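Local atomic coordinates of lectin-like protein (Entamoeba histolytica HM-1:IMSS-A, PDB entry 5ZBT), a protein that is of unknown function but, as an ERGIC-53-like protein whose legume lectin-like domain forms this chain, may bind D-mannose. Residues 82-87 and 98-103; 126-131 and 160-165. All coordinates share one frame; numbering follows the deposited sequence.

In the fold
As a worked example of how a beta sandwich is closed, the two contacts of this legume lectin-like domain lie about 14 Å apart, centre to centre, and follow each other along the chain. Contact 1, its centre about 2 Å from that of the chain, joins strands 80-90 and 97-103, which belong to different seven-stranded antiparallel sheets. Contact 2 is more peripheral: the end of strand 122-127 and the turn after it meet the loop between strands 153-158 and 170-176. Strands 97-103 and 122-127 are sheet neighbours, with a probable hydrogen bond from Ile126 N to Met98 O. Leu86 packs on both Ile126 and Ile162, so the apolar interior continues from one contact into the other.

Contact 1: 82-87 and 98-103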
loop_
_atom_site.group_PDB
_atom_site.type_symbol
_atom_site.label_atom_id
_atom_site.label_comp_id
_atom_site.label_asym_id
_atom_site.label_seq_id
_atom_site.Cartn_x
_atom_site.Cartn_y
_atom_site.Cartn_z
ATOM N N LEU A 82 2.304 7.766 -6.889
ATOM C CA LEU A 82 1.809 6.406 -7.037
ATOM C C LEU A 82 0.302 6.398 -6.809
ATOM O O LEU A 82 -0.204 7.062 -5.888
ATOM C CB LEU A 82 2.505 5.446 -6.067
ATOM C CG LEU A 82 4.031 5.534 -6.004
ATOM C CD1 LEU A 82 4.578 4.857 -4.756
ATOM C CD2 LEU A 82 4.643 4.921 -7.248
ATOM N N GLN A 83 -0.407 5.656 -7.665
ATOM C CA GLN A 83 -1.858 5.488 -7.595
ATOM C C GLN A 83 -2.175 4.004 -7.507
ATOM O O GLN A 83 -1.921 3.252 -8.453
ATOM C CB GLN A 83 -2.550 6.099 -8.813
ATOM C CG GLN A 83 -2.486 7.614 -8.881
ATOM C CD GLN A 83 -2.942 8.132 -10.219
ATOM O OE1 GLN A 83 -3.634 7.433 -10.943
ATOM N NE2 GLN A 83 -2.536 9.344 -10.569
ATOM N N LEU A 84 -2.726 3.581 -6.384
ATOM C CA LEU A 84 -3.054 2.183 -6.154
ATOM C C LEU A 84 -4.571 2.061 -6.112
ATOM O O LEU A 84 -5.209 2.528 -5.163
ATOM C CB LEU A 84 -2.428 1.685 -4.856
ATOM C CG LEU A 84 -2.609 0.186 -4.617
ATOM C CD1 LEU A 84 -1.708 -0.596 -5.576
ATOM C CD2 LEU A 84 -2.279 -0.151 -3.209
ATOM N N LYS A 85 -5.150 1.448 -7.136
ATOM C CA LYS A 85 -6.592 1.316 -7.211
ATOM C C LYS A 85 -7.035 0.025 -6.520
ATOM O O LYS A 85 -6.543 -1.064 -6.834
ATOM C CB LYS A 85 -7.044 1.353 -8.666
ATOM C CG LYS A 85 -8.548 1.457 -8.842
ATOM C CD LYS A 85 -8.919 1.744 -10.283
ATOM C CE LYS A 85 -10.408 1.600 -10.462
ATOM N NZ LYS A 85 -10.878 2.224 -11.725
ATOM N N LEU A 86 -7.976 0.160 -5.597
ATOM C CA LEU A 86 -8.402 -0.889 -4.678
ATOM C C LEU A 86 -9.632 -1.625 -5.188
ATOM O O LEU A 86 -10.527 -1.032 -5.794
ATOM C CB LEU A 86 -8.733 -0.287 -3.312
ATOM C CG LEU A 86 -7.657 -0.056 -2.255
ATOM C CD1 LEU A 86 -6.364 0.366 -2.868
ATOM C CD2 LEU A 86 -8.153 1.016 -1.312
ATOM N N ASN A 87 -9.685 -2.930 -4.898
ATOM C CA ASN A 87 -10.869 -3.769 -5.136
ATOM C C ASN A 87 -10.993 -4.697 -3.921
ATOM O O ASN A 87 -10.438 -5.801 -3.913
ATOM C CB ASN A 87 -10.727 -4.546 -6.444
ATOM C CG ASN A 87 -11.995 -5.300 -6.836
ATOM O OD1 ASN A 87 -13.000 -5.274 -6.130
ATOM N ND2 ASN A 87 -11.941 -5.985 -7.974
ATOM N N MET A 98 -4.422 -3.105 4.771
ATOM C CA MET A 98 -3.504 -3.132 3.643
ATOM C C MET A 98 -2.343 -2.194 3.925
ATOM O O MET A 98 -2.525 -1.145 4.539
ATOM C CB MET A 98 -4.180 -2.633 2.370
ATOM C CG MET A 98 -4.582 -3.652 1.361
ATOM S SD MET A 98 -5.227 -2.704 -0.043
ATOM C CE MET A 98 -3.671 -2.138 -0.729
ATOM N N GLY A 99 -1.170 -2.537 3.428
ATOM C CA GLY A 99 -0.020 -1.657 3.526
ATOM C C GLY A 99 0.653 -1.455 2.189
ATOM O O GLY A 99 0.773 -2.390 1.392
ATOM N N VAL A 100 1.087 -0.223 1.944
ATOM C CA VAL A 100 2.008 0.080 0.859
ATOM C C VAL A 100 3.317 0.541 1.487
ATOM O O VAL A 100 3.319 1.342 2.426
ATOM C CB VAL A 100 1.437 1.129 -0.104
ATOM C CG1 VAL A 100 2.432 1.363 -1.285
ATOM C CG2 VAL A 100 0.088 0.677 -0.611
ATOM N N TRP A 101 4.423 0.020 0.991
ATOM C CA TRP A 101 5.671 0.090 1.725
ATOM C C TRP A 101 6.760 0.671 0.842
ATOM O O TRP A 101 6.877 0.305 -0.326
ATOM C CB TRP A 101 6.088 -1.303 2.216
ATOM C CG TRP A 101 5.103 -2.002 3.139
ATOM C CD1 TRP A 101 3.945 -2.664 2.784
ATOM C CD2 TRP A 101 5.228 -2.149 4.564
ATOM N NE1 TRP A 101 3.349 -3.201 3.906
ATOM C CE2 TRP A 101 4.116 -2.897 5.008
ATOM C CE3 TRP A 101 6.180 -1.716 5.510
ATOM C CZ2 TRP A 101 3.926 -3.218 6.356
ATOM C CZ3 TRP A 101 5.988 -2.042 6.850
ATOM C CH2 TRP A 101 4.868 -2.786 7.255
ATOM N N LEU A 102 7.561 1.569 1.408
ATOM C CA LEU A 102 8.733 2.127 0.725
ATOM C C LEU A 102 9.906 1.897 1.670
ATOM O O LEU A 102 10.070 2.632 2.653
ATOM C CB LEU A 102 8.540 3.604 0.387
ATOM C CG LEU A 102 7.438 3.940 -0.655
ATOM C CD1 LEU A 102 6.012 3.845 -0.086
ATOM C CD2 LEU A 102 7.642 5.322 -1.269
ATOM N N THR A 103 10.691 0.851 1.409
ATOM C CA THR A 103 11.656 0.378 2.391
ATOM C C THR A 103 13.035 0.174 1.788
ATOM O O THR A 103 13.199 -0.029 0.579
ATOM C CB THR A 103 11.210 -0.935 3.061
ATOM O OG1 THR A 103 10.884 -1.920 2.061
ATOM C CG2 THR A 103 10.023 -0.668 3.977
#
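Leu84 holds CG anti to its backbone nitrogen (chi1 -174°), and Met98 bends its chain at chi3 (76°); with these torsions the two side chains reach toward each other tip to tip, Leu84 CD2 lying 3.5 Å from Met98 CE. The same leucine methyl also meets Val100, which turns CG2 rather than CG1 to it, with Leu84 CD2 to Val100 CG2 at 3.6 Å. Here the approach differs, for Leu84 and Val100 slide past each other in opposite directions. Met98 also bears on Leu86, two residues after Leu84, through its sulfur, SD standing 4.2 Å from Leu86 CG.

The strands 82-86 and 98-103 run nearly antiparallel (161°), but their axes come no closer than 10.7 Å. That is the spacing of two sheets laid face to face, as in the jelly-roll sandwich of legume lectins, and no hydrogen bond joins the segments. In its own sheet Leu84 pairs through its backbone with Leu171 and its side chain touches Val224; Ile210 of the facing sheet touches it too.

Aliphatic carbons and a thioether do all the touching, and every touching residue is buried; cohesion between the sheets here therefore rests on dispersion and on the exclusion of water.

Contact 2: 126-131 and 160-165; sequences INFEDV and ANIQKD
Ile126, near the end of strand 122-127, starts the contact by turning its branch methyl CG2 to Ile162 CD1 at 3.8 Å. The segment then leaves one sheet of the lectin beta sandwich, and the facing loop 160-165, which leads from strand 153-158 to strand 170-176 of the other sheet, packs beside it. Asn127 reaches forward along its own segment: its ND2 donates to Glu129 O at 3.0 Å (N-H...O angle 154°), the donor tilted from the carbonyl plane. This bond ties the strand end to the type II beta turn from Phe128 to Val131.

Phe128, the first residue of that turn, carries the rest of the contact. Its ring crosses the side chains of Ile162 and Gln163 at a slant, with CZ 4.2 Å from Ile162 CG2. Ile88 and Cys94, a partner in the Cys90-Cys94 disulfide, also touch the Phe128 side chain. Glu129 faces elsewhere, its two carboxylate oxygens taking the backbone N-H groups of Gly96 and Gly216.

Gln163 sets CG between backbone N and carbonyl carbon (chi1 78°) and bends again at chi2, laying CB and CG by the ring while the amide, 78° from the ring plane, turns off; CG rests 4.0 Å from Phe128 CE2.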
loop_
_atom_site.group_PDB
_atom_site.type_symbol
_atom_site.label_atom_id
_atom_site.label_comp_id
_atom_site.label_asym_id
_atom_site.label_seq_id
_atom_site.Cartn_x
_atom_site.Cartn_y
_atom_site.Cartn_z
ATOM N N ILE A 126 -3.919 1.218 5.414
ATOM C CA ILE A 126 -5.359 1.414 5.473
ATOM C C ILE A 126 -5.902 0.341 6.399
ATOM O O ILE A 126 -5.773 -0.855 6.108
ATOM C CB ILE A 126 -6.019 1.319 4.089
ATOM C CG1 ILE A 126 -5.326 2.237 3.074
ATOM C CG2 ILE A 126 -7.517 1.636 4.195
ATOM C CD1 ILE A 126 -5.935 2.150 1.651
ATOM N N ASN A 127 -6.489 0.748 7.518
ATOM C CA ASN A 127 -6.911 -0.201 8.543
ATOM C C ASN A 127 -8.425 -0.170 8.710
ATOM O O ASN A 127 -9.002 0.900 8.935
ATOM C CB ASN A 127 -6.234 0.101 9.870
ATOM C CG ASN A 127 -6.737 -0.795 10.966
ATOM O OD1 ASN A 127 -6.426 -1.973 10.982
ATOM N ND2 ASN A 127 -7.549 -0.257 11.866
ATOM N N PHE A 128 -9.062 -1.346 8.586
ATOM C CA PHE A 128 -10.487 -1.537 8.869
ATOM C C PHE A 128 -10.750 -2.235 10.203
ATOM O O PHE A 128 -11.859 -2.106 10.744
ATOM C CB PHE A 128 -11.165 -2.373 7.764
ATOM C CG PHE A 128 -11.174 -1.724 6.409
ATOM C CD1 PHE A 128 -10.071 -1.837 5.564
ATOM C CD2 PHE A 128 -12.288 -1.022 5.969
ATOM C CE1 PHE A 128 -10.075 -1.244 4.308
ATOM C CE2 PHE A 128 -12.312 -0.428 4.711
ATOM C CZ PHE A 128 -11.205 -0.531 3.874
ATOM N N GLU A 129 -9.767 -2.970 10.732
ATOM C CA GLU A 129 -9.941 -3.762 11.946
ATOM C C GLU A 129 -10.169 -2.862 13.157
ATOM O O GLU A 129 -9.356 -1.977 13.445
ATOM C CB GLU A 129 -8.709 -4.639 12.158
ATOM C CG GLU A 129 -8.823 -5.650 13.298
ATOM C CD GLU A 129 -9.371 -6.994 12.853
ATOM O OE1 GLU A 129 -9.345 -7.937 13.660
ATOM O OE2 GLU A 129 -9.826 -7.118 11.698
ATOM N N ASP A 130 -11.291 -3.075 13.844
ATOM C CA ASP A 130 -11.650 -2.464 15.121
ATOM C C ASP A 130 -12.044 -0.993 15.035
ATOM O O ASP A 130 -12.198 -0.349 16.079
ATOM C CB ASP A 130 -10.537 -2.610 16.165
ATOM C CG ASP A 130 -10.206 -4.056 16.481
ATOM O OD1 ASP A 130 -11.088 -4.942 16.330
ATOM O OD2 ASP A 130 -9.047 -4.308 16.877
ATOM N N VAL A 131 -12.240 -0.434 13.845
ATOM C CA VAL A 131 -12.730 0.932 13.739
ATOM C C VAL A 131 -13.970 0.939 12.859
ATOM O O VAL A 131 -14.149 0.090 11.982
ATOM C CB VAL A 131 -11.671 1.908 13.185
ATOM C CG1 VAL A 131 -10.745 2.335 14.278
ATOM C CG2 VAL A 131 -10.892 1.272 12.017
ATOM N N ALA A 160 -14.096 7.889 4.986
ATOM C CA ALA A 160 -15.223 6.986 4.833
ATOM C C ALA A 160 -15.313 6.440 3.414
ATOM O O ALA A 160 -14.920 7.094 2.447
ATOM C CB ALA A 160 -16.532 7.699 5.184
ATOM N N ASN A 161 -15.828 5.211 3.315
ATOM C CA ASN A 161 -16.287 4.565 2.089
ATOM C C ASN A 161 -15.158 4.065 1.188
ATOM O O ASN A 161 -15.348 3.948 -0.028
ATOM C CB ASN A 161 -17.208 5.502 1.305
ATOM C CG ASN A 161 -18.443 5.891 2.096
ATOM O OD1 ASN A 161 -18.747 7.077 2.253
ATOM N ND2 ASN A 161 -19.157 4.892 2.607
ATOM N N ILE A 162 -14.008 3.704 1.765
ATOM C CA ILE A 162 -12.875 3.288 0.938
ATOM C C ILE A 162 -13.205 2.016 0.162
ATOM O O ILE A 162 -13.013 1.954 -1.059
ATOM C CB ILE A 162 -11.603 3.124 1.783
ATOM C CG1 ILE A 162 -11.053 4.489 2.186
ATOM C CG2 ILE A 162 -10.551 2.394 0.988
ATOM C CD1 ILE A 162 -9.996 4.411 3.286
ATOM N N GLN A 163 -13.723 0.983 0.838
ATOM C CA GLN A 163 -14.047 -0.223 0.083
ATOM C C GLN A 163 -15.464 -0.228 -0.459
ATOM O O GLN A 163 -15.741 -1.004 -1.383
ATOM C CB GLN A 163 -13.809 -1.505 0.906
ATOM C CG GLN A 163 -14.854 -1.842 1.930
ATOM C CD GLN A 163 -16.047 -2.591 1.362
ATOM O OE1 GLN A 163 -17.187 -2.242 1.666
ATOM N NE2 GLN A 163 -15.799 -3.610 0.536
ATOM N N LYS A 164 -16.352 0.621 0.074
ATOM C CA LYS A 164 -17.729 0.726 -0.404
ATOM C C LYS A 164 -17.846 1.447 -1.741
ATOM O O LYS A 164 -18.944 1.479 -2.310
ATOM C CB LYS A 164 -18.594 1.447 0.636
ATOM C CG LYS A 164 -19.040 0.561 1.797
ATOM C CD LYS A 164 -19.371 1.401 3.033
ATOM C CE LYS A 164 -20.183 0.624 4.066
ATOM N NZ LYS A 164 -19.447 -0.535 4.658
ATOM N N ASP A 165 -16.765 2.049 -2.236
ATOM C CA ASP A 165 -16.742 2.624 -3.583
ATOM C C ASP A 165 -16.702 1.483 -4.596
ATOM O O ASP A 165 -15.670 0.824 -4.761
ATOM C CB ASP A 165 -15.533 3.554 -3.726
ATOM C CG ASP A 165 -15.439 4.226 -5.097
ATOM O OD1 ASP A 165 -16.200 3.889 -6.029
ATOM O OD2 ASP A 165 -14.584 5.121 -5.250
#